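Local coordinates for putative fructose-bisphosphate aldolase (Coccidioides immitis, PDB 3PM6), which is a putative class II fructose-bisphosphate aldolase, a zinc-binding TIM-barrel protein that forms an assembly of two chains, at residues Ile32-Leu37 against Ile56-Trp61; Leu132-Val137 against Phe180-Ile185. All blocks are in the same frame, centred on the assembly; numbering follows the deposited sequence.

Contact 1: residues Ile32-Leu37 against Ile56-Trp61; sequences ICVYNL and ILLFPW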
ATOM      1  N   ILE A  32      -3.786 -10.522 -11.184  1.00 13.44           N
ATOM      2  CA  ILE A  32      -2.552  -9.767 -11.371  1.00 12.05           C
ATOM      3  C   ILE A  32      -1.785  -9.709 -10.089  1.00 12.77           C
ATOM      4  O   ILE A  32      -2.289  -9.178  -9.088  1.00 12.93           O
ATOM      5  CB  ILE A  32      -2.891  -8.285 -11.806  1.00 12.13           C
ATOM      6  CG1 ILE A  32      -3.948  -8.271 -12.921  1.00 11.61           C
ATOM      7  CG2 ILE A  32      -1.627  -7.492 -12.144  1.00 10.11           C
ATOM      8  CD1 ILE A  32      -3.520  -8.990 -14.188  1.00 12.76           C
ATOM      9  N   CYS A  33      -0.575 -10.271 -10.106  1.00 13.57           N
ATOM     10  CA  CYS A  33       0.344 -10.169  -9.006  1.00 14.90           C
ATOM     11  C   CYS A  33       0.859  -8.779  -8.858  1.00 15.63           C
ATOM     12  O   CYS A  33       1.324  -8.156  -9.832  1.00 16.86           O
ATOM     13  CB  CYS A  33       1.553 -11.093  -9.220  1.00 14.87           C
ATOM     14  SG  CYS A  33       1.041 -12.782  -9.395  0.96 16.54           S
ATOM     15  N   VAL A  34       0.855  -8.301  -7.625  1.00 15.83           N
ATOM     16  CA  VAL A  34       1.419  -6.977  -7.337  1.00 15.29           C
ATOM     17  C   VAL A  34       2.230  -7.028  -6.068  1.00 15.39           C
ATOM     18  O   VAL A  34       2.057  -7.963  -5.274  1.00 14.73           O
ATOM     19  CB  VAL A  34       0.322  -5.908  -7.152  1.00 15.90           C
ATOM     20  CG1 VAL A  34      -0.413  -5.627  -8.461  1.00 14.84           C
ATOM     21  CG2 VAL A  34      -0.630  -6.284  -6.047  1.00 16.14           C
ATOM     22  N   TYR A  35       3.085  -6.008  -5.875  1.00 15.21           N
ATOM     23  CA  TYR A  35       4.030  -5.915  -4.751  1.00 16.16           C
ATOM     24  C   TYR A  35       3.867  -4.625  -3.973  1.00 16.52           C
ATOM     25  O   TYR A  35       4.620  -4.373  -3.013  1.00 16.85           O
ATOM     26  CB  TYR A  35       5.480  -5.905  -5.246  1.00 16.90           C
ATOM     27  CG  TYR A  35       5.898  -7.131  -6.002  1.00 17.35           C
ATOM     28  CD1 TYR A  35       6.410  -8.254  -5.344  1.00 16.77           C
ATOM     29  CD2 TYR A  35       5.785  -7.163  -7.386  1.00 17.69           C
ATOM     30  CE1 TYR A  35       6.817  -9.383  -6.085  1.00 17.80           C
ATOM     31  CE2 TYR A  35       6.166  -8.258  -8.105  1.00 18.98           C
ATOM     32  CZ  TYR A  35       6.695  -9.355  -7.466  1.00 17.65           C
ATOM     33  OH  TYR A  35       7.027 -10.419  -8.268  1.00 18.66           O
ATOM     34  N   ASN A  36       2.915  -3.803  -4.403  1.00 15.74           N
ATOM     35  CA  ASN A  36       2.859  -2.444  -3.956  1.00 16.86           C
ATOM     36  C   ASN A  36       1.516  -1.769  -4.259  1.00 17.07           C
ATOM     37  O   ASN A  36       0.672  -2.266  -5.042  1.00 16.33           O
ATOM     38  CB  ASN A  36       4.037  -1.645  -4.552  1.00 17.40           C
ATOM     39  CG  ASN A  36       4.158  -1.814  -6.059  1.00 18.34           C
ATOM     40  OD1 ASN A  36       3.180  -1.673  -6.800  1.00 20.73           O
ATOM     41  ND2 ASN A  36       5.359  -2.141  -6.512  1.00 17.46           N
ATOM     42  N   LEU A  37       1.312  -0.653  -3.585  1.00 17.41           N
ATOM     43  CA  LEU A  37       0.104   0.145  -3.747  1.00 18.19           C
ATOM     44  C   LEU A  37      -0.061   0.648  -5.180  1.00 18.02           C
ATOM     45  O   LEU A  37      -1.172   0.717  -5.657  1.00 19.35           O
ATOM     46  CB  LEU A  37       0.120   1.332  -2.764  1.00 18.75           C
ATOM     47  CG  LEU A  37      -0.897   2.476  -2.821  1.00 21.24           C
ATOM     48  CD1 LEU A  37      -2.313   1.996  -2.907  1.00 24.80           C
ATOM     49  CD2 LEU A  37      -0.747   3.307  -1.569  1.00 26.27           C
ATOM     50  N   ILE A  56      -6.646  -9.320  -7.223  1.00 14.76           N
ATOM     51  CA  ILE A  56      -5.349  -8.780  -6.820  1.00 13.93           C
ATOM     52  C   ILE A  56      -4.609  -9.974  -6.157  1.00 14.32           C
ATOM     53  O   ILE A  56      -5.146 -10.613  -5.242  1.00 13.37           O
ATOM     54  CB  ILE A  56      -5.527  -7.578  -5.824  1.00 13.85           C
ATOM     55  CG1 ILE A  56      -6.270  -6.395  -6.477  1.00 14.74           C
ATOM     56  CG2 ILE A  56      -4.206  -7.150  -5.192  1.00 12.23           C
ATOM     57  CD1 ILE A  56      -6.612  -5.305  -5.507  1.00 20.06           C
ATOM     58  N   LEU A  57      -3.407 -10.288  -6.651  1.00 13.60           N
ATOM     59  CA  LEU A  57      -2.617 -11.358  -6.055  1.00 13.24           C
ATOM     60  C   LEU A  57      -1.466 -10.821  -5.227  1.00 12.95           C
ATOM     61  O   LEU A  57      -0.726  -9.967  -5.684  1.00 13.80           O
ATOM     62  CB  LEU A  57      -2.103 -12.328  -7.138  1.00 12.70           C
ATOM     63  CG  LEU A  57      -3.106 -13.414  -7.532  1.00 12.69           C
ATOM     64  CD1 LEU A  57      -4.447 -12.766  -8.046  1.00 12.19           C
ATOM     65  CD2 LEU A  57      -2.524 -14.307  -8.610  1.00  8.40           C
ATOM     66  N   LEU A  58      -1.311 -11.308  -4.000  1.00 13.49           N
ATOM     67  CA  LEU A  58      -0.141 -10.959  -3.203  1.00 14.14           C
ATOM     68  C   LEU A  58       0.683 -12.226  -2.979  1.00 15.04           C
ATOM     69  O   LEU A  58       0.120 -13.320  -2.987  1.00 13.61           O
ATOM     70  CB  LEU A  58      -0.567 -10.334  -1.866  1.00 14.76           C
ATOM     71  CG  LEU A  58      -1.208  -8.933  -1.934  1.00 12.62           C
ATOM     72  CD1 LEU A  58      -1.757  -8.640  -0.556  1.00 12.08           C
ATOM     73  CD2 LEU A  58      -0.160  -7.834  -2.331  1.00 10.79           C
ATOM     74  N   PHE A  59       2.013 -12.087  -2.804  1.00 15.38           N
ATOM     75  CA  PHE A  59       2.864 -13.229  -2.452  1.00 15.14           C
ATOM     76  C   PHE A  59       3.018 -13.284  -0.936  1.00 16.42           C
ATOM     77  O   PHE A  59       2.663 -12.306  -0.243  1.00 17.18           O
ATOM     78  CB  PHE A  59       4.242 -13.140  -3.128  1.00 14.93           C
ATOM     79  CG  PHE A  59       4.185 -13.218  -4.615  1.00 15.40           C
ATOM     80  CD1 PHE A  59       3.591 -14.313  -5.261  1.00 16.44           C
ATOM     81  CD2 PHE A  59       4.699 -12.202  -5.390  1.00 15.08           C
ATOM     82  CE1 PHE A  59       3.515 -14.367  -6.648  1.00 15.58           C
ATOM     83  CE2 PHE A  59       4.633 -12.282  -6.794  1.00 14.33           C
ATOM     84  CZ  PHE A  59       4.047 -13.366  -7.404  1.00 13.24           C
ATOM     85  N   PRO A  60       3.523 -14.424  -0.388  1.00 16.56           N
ATOM     86  CA  PRO A  60       3.783 -14.428   1.058  1.00 17.53           C
ATOM     87  C   PRO A  60       4.699 -13.294   1.501  1.00 18.34           C
ATOM     88  O   PRO A  60       4.625 -12.829   2.649  1.00 18.62           O
ATOM     89  CB  PRO A  60       4.470 -15.806   1.289  1.00 17.97           C
ATOM     90  CG  PRO A  60       3.826 -16.713   0.268  1.00 16.83           C
ATOM     91  CD  PRO A  60       3.350 -15.795  -0.907  1.00 15.81           C
ATOM     92  N   TRP A  61       5.574 -12.875   0.598  1.00 19.09           N
ATOM     93  CA  TRP A  61       6.440 -11.723   0.832  1.00 20.24           C
ATOM     94  C   TRP A  61       5.698 -10.471   1.309  1.00 20.62           C
ATOM     95  O   TRP A  61       6.275  -9.673   2.048  1.00 20.66           O
ATOM     96  CB  TRP A  61       7.235 -11.359  -0.433  1.00 20.55           C
ATOM     97  CG  TRP A  61       7.968 -10.061  -0.270  1.00 21.10           C
ATOM     98  CD1 TRP A  61       9.199  -9.881   0.300  1.00 22.27           C
ATOM     99  CD2 TRP A  61       7.499  -8.751  -0.639  1.00 20.63           C
ATOM    100  NE1 TRP A  61       9.533  -8.538   0.297  1.00 21.31           N
ATOM    101  CE2 TRP A  61       8.511  -7.823  -0.268  1.00 20.35           C
ATOM    102  CE3 TRP A  61       6.332  -8.273  -1.265  1.00 17.73           C
ATOM    103  CZ2 TRP A  61       8.393  -6.437  -0.505  1.00 19.95           C
ATOM    104  CZ3 TRP A  61       6.206  -6.904  -1.487  1.00 18.66           C
ATOM    105  CH2 TRP A  61       7.238  -5.998  -1.111  1.00 17.91           C
TER
HETATM  106  O   HOH W   1       3.346  -9.555  -3.174  1.00 19.53           O

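Contact 2: residues Leu132-Val137 against Phe180-Ile185; sequences LTRELV and FVATGI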
ATOM      1  N   LEU A 132      -0.739 -32.436   2.692  1.00 20.30           N
ATOM      2  CA  LEU A 132      -0.762 -31.075   3.197  1.00 20.92           C
ATOM      3  C   LEU A 132      -1.924 -30.264   2.576  1.00 21.20           C
ATOM      4  O   LEU A 132      -2.589 -29.514   3.284  1.00 19.99           O
ATOM      5  CB  LEU A 132       0.569 -30.377   2.934  1.00 20.56           C
ATOM      6  CG  LEU A 132       1.781 -30.946   3.661  1.00 21.81           C
ATOM      7  CD1 LEU A 132       3.062 -30.443   2.968  1.00 20.63           C
ATOM      8  CD2 LEU A 132       1.724 -30.610   5.180  1.00 21.37           C
ATOM      9  N   THR A 133      -2.161 -30.413   1.261  1.00 21.80           N
ATOM     10  CA  THR A 133      -3.260 -29.657   0.609  1.00 22.21           C
ATOM     11  C   THR A 133      -4.603 -29.981   1.291  1.00 23.12           C
ATOM     12  O   THR A 133      -5.353 -29.084   1.659  1.00 22.63           O
ATOM     13  CB  THR A 133      -3.338 -29.880  -0.928  1.00 21.74           C
ATOM     14  OG1 THR A 133      -2.135 -29.413  -1.550  1.00 19.37           O
ATOM     15  CG2 THR A 133      -4.533 -29.122  -1.541  1.00 22.03           C
ATOM     16  N   ARG A 134      -4.891 -31.263   1.496  1.00 24.68           N
ATOM     17  CA  ARG A 134      -6.172 -31.650   2.149  1.00 25.42           C
ATOM     18  C   ARG A 134      -6.364 -30.956   3.507  1.00 25.79           C
ATOM     19  O   ARG A 134      -7.404 -30.375   3.782  1.00 25.58           O
ATOM     20  CB  ARG A 134      -6.256 -33.160   2.316  1.00 26.54           C
ATOM     21  CG  ARG A 134      -7.520 -33.658   3.017  1.00 28.37           C
ATOM     22  CD  ARG A 134      -7.510 -35.191   3.076  1.00 35.47           C
ATOM     23  NE  ARG A 134      -7.555 -35.791   1.735  1.00 35.51           N
ATOM     24  CZ  ARG A 134      -8.672 -36.006   1.032  1.00 37.00           C
ATOM     25  NH1 ARG A 134      -9.874 -35.677   1.528  1.00 38.27           N
ATOM     26  NH2 ARG A 134      -8.586 -36.546  -0.177  1.00 33.58           N
ATOM     27  N   GLU A 135      -5.343 -30.993   4.346  1.00 26.45           N
ATOM     28  CA  GLU A 135      -5.479 -30.413   5.662  1.00 27.38           C
ATOM     29  C   GLU A 135      -5.463 -28.899   5.660  1.00 26.27           C
ATOM     30  O   GLU A 135      -6.137 -28.285   6.486  1.00 26.40           O
ATOM     31  CB  GLU A 135      -4.502 -31.052   6.665  1.00 28.71           C
ATOM     32  CG  GLU A 135      -3.152 -30.445   6.841  1.00 32.48           C
ATOM     33  CD  GLU A 135      -2.396 -31.114   8.019  1.00 40.03           C
ATOM     34  OE1 GLU A 135      -1.429 -31.864   7.761  1.00 40.90           O
ATOM     35  OE2 GLU A 135      -2.775 -30.903   9.202  1.00 43.71           O
ATOM     36  N   LEU A 136      -4.729 -28.290   4.725  1.00 24.81           N
ATOM     37  CA  LEU A 136      -4.718 -26.850   4.636  1.00 23.73           C
ATOM     38  C   LEU A 136      -5.995 -26.282   4.030  1.00 23.76           C
ATOM     39  O   LEU A 136      -6.400 -25.163   4.375  1.00 24.03           O
ATOM     40  CB  LEU A 136      -3.460 -26.326   3.909  1.00 22.97           C
ATOM     41  CG  LEU A 136      -2.178 -26.555   4.707  1.00 22.11           C
ATOM     42  CD1 LEU A 136      -0.963 -26.470   3.780  1.00 19.96           C
ATOM     43  CD2 LEU A 136      -2.043 -25.624   5.907  1.00 19.71           C
ATOM     44  N   VAL A 137      -6.608 -27.027   3.112  1.00 23.98           N
ATOM     45  CA  VAL A 137      -7.895 -26.652   2.566  1.00 24.57           C
ATOM     46  C   VAL A 137      -8.937 -26.616   3.698  1.00 25.88           C
ATOM     47  O   VAL A 137      -9.757 -25.689   3.772  1.00 26.14           O
ATOM     48  CB  VAL A 137      -8.339 -27.640   1.466  1.00 24.96           C
ATOM     49  CG1 VAL A 137      -9.846 -27.537   1.213  1.00 24.28           C
ATOM     50  CG2 VAL A 137      -7.524 -27.397   0.174  1.00 24.68           C
ATOM     51  N   PHE A 180      -6.713 -34.595  -6.567  1.00 25.35           N
ATOM     52  CA  PHE A 180      -6.744 -33.283  -5.898  1.00 24.30           C
ATOM     53  C   PHE A 180      -8.162 -32.734  -5.674  1.00 24.82           C
ATOM     54  O   PHE A 180      -8.424 -32.075  -4.652  1.00 24.37           O
ATOM     55  CB  PHE A 180      -5.824 -32.268  -6.567  1.00 22.32           C
ATOM     56  CG  PHE A 180      -4.415 -32.344  -6.080  1.00 22.99           C
ATOM     57  CD1 PHE A 180      -3.991 -31.528  -5.049  1.00 21.08           C
ATOM     58  CD2 PHE A 180      -3.513 -33.244  -6.641  1.00 20.65           C
ATOM     59  CE1 PHE A 180      -2.707 -31.615  -4.583  1.00 21.59           C
ATOM     60  CE2 PHE A 180      -2.220 -33.329  -6.177  1.00 22.18           C
ATOM     61  CZ  PHE A 180      -1.809 -32.516  -5.158  1.00 21.55           C
ATOM     62  N   VAL A 181      -9.073 -33.024  -6.599  1.00 25.57           N
ATOM     63  CA  VAL A 181     -10.494 -32.633  -6.438  1.00 26.76           C
ATOM     64  C   VAL A 181     -11.097 -33.175  -5.110  1.00 27.71           C
ATOM     65  O   VAL A 181     -11.898 -32.500  -4.466  1.00 28.09           O
ATOM     66  CB  VAL A 181     -11.349 -33.095  -7.663  1.00 27.05           C
ATOM     67  CG1 VAL A 181     -12.846 -33.134  -7.344  1.00 28.24           C
ATOM     68  CG2 VAL A 181     -11.106 -32.204  -8.879  1.00 28.40           C
ATOM     69  N   ALA A 182     -10.716 -34.393  -4.724  1.00 28.69           N
ATOM     70  CA  ALA A 182     -11.179 -35.005  -3.452  1.00 29.89           C
ATOM     71  C   ALA A 182     -10.667 -34.276  -2.206  1.00 29.71           C
ATOM     72  O   ALA A 182     -11.196 -34.485  -1.110  1.00 30.90           O
ATOM     73  CB  ALA A 182     -10.806 -36.504  -3.384  1.00 29.88           C
ATOM     74  N   THR A 183      -9.635 -33.434  -2.350  1.00 28.75           N
ATOM     75  CA  THR A 183      -9.157 -32.657  -1.198  1.00 27.47           C
ATOM     76  C   THR A 183     -10.106 -31.535  -0.869  1.00 26.57           C
ATOM     77  O   THR A 183      -9.964 -30.933   0.176  1.00 26.78           O
ATOM     78  CB  THR A 183      -7.768 -32.015  -1.412  1.00 27.83           C
ATOM     79  OG1 THR A 183      -7.823 -31.136  -2.542  1.00 27.69           O
ATOM     80  CG2 THR A 183      -6.701 -33.066  -1.634  1.00 26.83           C
ATOM     81  N   GLY A 184     -11.065 -31.245  -1.755  1.00 25.49           N
ATOM     82  CA  GLY A 184     -11.986 -30.109  -1.557  1.00 24.34           C
ATOM     83  C   GLY A 184     -11.505 -28.732  -2.033  1.00 22.44           C
ATOM     84  O   GLY A 184     -12.130 -27.697  -1.733  1.00 21.11           O
ATOM     85  N   ILE A 185     -10.396 -28.696  -2.770  1.00 21.10           N
ATOM     86  CA  ILE A 185      -9.944 -27.428  -3.401  1.00 19.48           C
ATOM     87  C   ILE A 185     -11.022 -26.891  -4.305  1.00 18.62           C
ATOM     88  O   ILE A 185     -11.850 -27.647  -4.744  1.00 18.87           O
ATOM     89  CB  ILE A 185      -8.743 -27.641  -4.311  1.00 19.18           C
ATOM     90  CG1 ILE A 185      -9.149 -28.623  -5.396  1.00 19.27           C
ATOM     91  CG2 ILE A 185      -7.558 -28.058  -3.508  1.00 18.87           C
ATOM     92  CD1 ILE A 185      -8.025 -29.227  -6.125  1.00 24.62           C
TER
HETATM   93  O   HOH W   2     -10.040 -30.708   2.976  1.00 24.88           O

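Contact 1: residues Ile32-Leu37 against Ile56-Trp61
The first beta-alpha-beta unit of the TIM barrel is closed here, where Ile32 and Cys33 of strand 29-33 pair in parallel with Ile56 and Leu57 of strand 54-58. Two nearly straight backbone hydrogen bonds set the register: Leu57 N donates to Ile32 O (2.9 Å, 168° at the hydrogen), and Val34 N to Leu57 O (3.0 Å). The connecting helix 37-49 covers the face carrying Ile32 and Ile56, and its Ile43 touches both residues as well as Val34. Val34 CG2 reaches Ile56 CG2 at 3.8 Å.

On the other face, Cys33 SG lies beside Leu57 CB and, obliquely, 3.7 Å from Phe59 CZ, a sulfur-aromatic contact. With CG anti to its carbonyl carbon (chi1 -64°), Phe59 places its ring against Cys33 and Tyr35; its side chain is about 6 Å from the zinc ion. The Tyr35 and Phe59 rings meet obliquely, planes at 51°, and Tyr35 OH comes to the Phe59 edge, 3.4 Å from CE2. That hydroxyl is hydrogen-bonded to Asp159 O and Asn251 ND2.

After the Val34-Leu57 bond a water bridges Val34 O and Phe59 N. Trp61, whose NE1 is hydrogen-bonded to Glu276 OE2 of the second subunit, presents its ring edge to the Tyr35 backbone, with CZ3 3.4 Å from Tyr35 O.

Contact 2: residues Leu132-Val137 against Phe180-Ile185
Arg134 and Thr183 bring the backbones closest, their CA atoms 4.6 Å apart, where one turn of helix 126-141 meets the type I turn Val181-Gly184 at the end of helix 174-181. At this approach Thr183 CB lies 3.9 Å from Arg134 CA, and its CG2 packs against Arg134 CB. A water donates to both Arg134 O and Thr183 O, joining the two main chains beside the packed side chains.

Arg134 extends with CG anti to the backbone N (chi1 178°) and then bends at chi3 (-64°), which carries the guanidinium over the turn. One guanidinium face lies above Thr183 CA, offset toward the rim, while NH1 makes a weak hydrogen bond to Ala182 O (3.2 Å, only 121° at the hydrogen).

In the TIM barrel these are outer-layer elements, and strand 146-149 lies beneath them: Thr133 and Ile185 both touch its Ala149, and Val137 and Ile185 its Thr147. Ile185 CG2 meets two methyls of the helix, 3.7 Å from Val137 CG2 and 3.8 Å from Thr133 CG2. The other Val137 branch, CG1, rests against the carbonyl oxygens of Thr183 and Gly184. Gly184 has positive phi, as the chain leaves helical geometry. Thr133 meets Phe180 at about a right angle, its OG1 near the plane of the ring at the edge, 3.8 Å from CE1; that hydroxyl is hydrogen-bonded to Asn129 O.

In the fold
The two contacts belong to one eight-stranded parallel barrel and follow in series along the chain, contact 1 closing before contact 2 opens. Their centres are about 24 Å apart and their nearest atoms about 11 Å, with no touch. Contact 1 joins the first two adjacent strands, 29-33 and 54-58, with its centre about 10 Å from that of the chain; contact 2 joins helix 126-141 to the last residues of helix 174-181 and the turn that follows, outside strand 146-149, about 18 Å from that centre. Contact 1 lies near the zinc ion, through Phe59, and reaches the second subunit, through Tyr35, Asn36, Leu37 and Trp61, whereas no other chain of the assembly touches the two segments of contact 2.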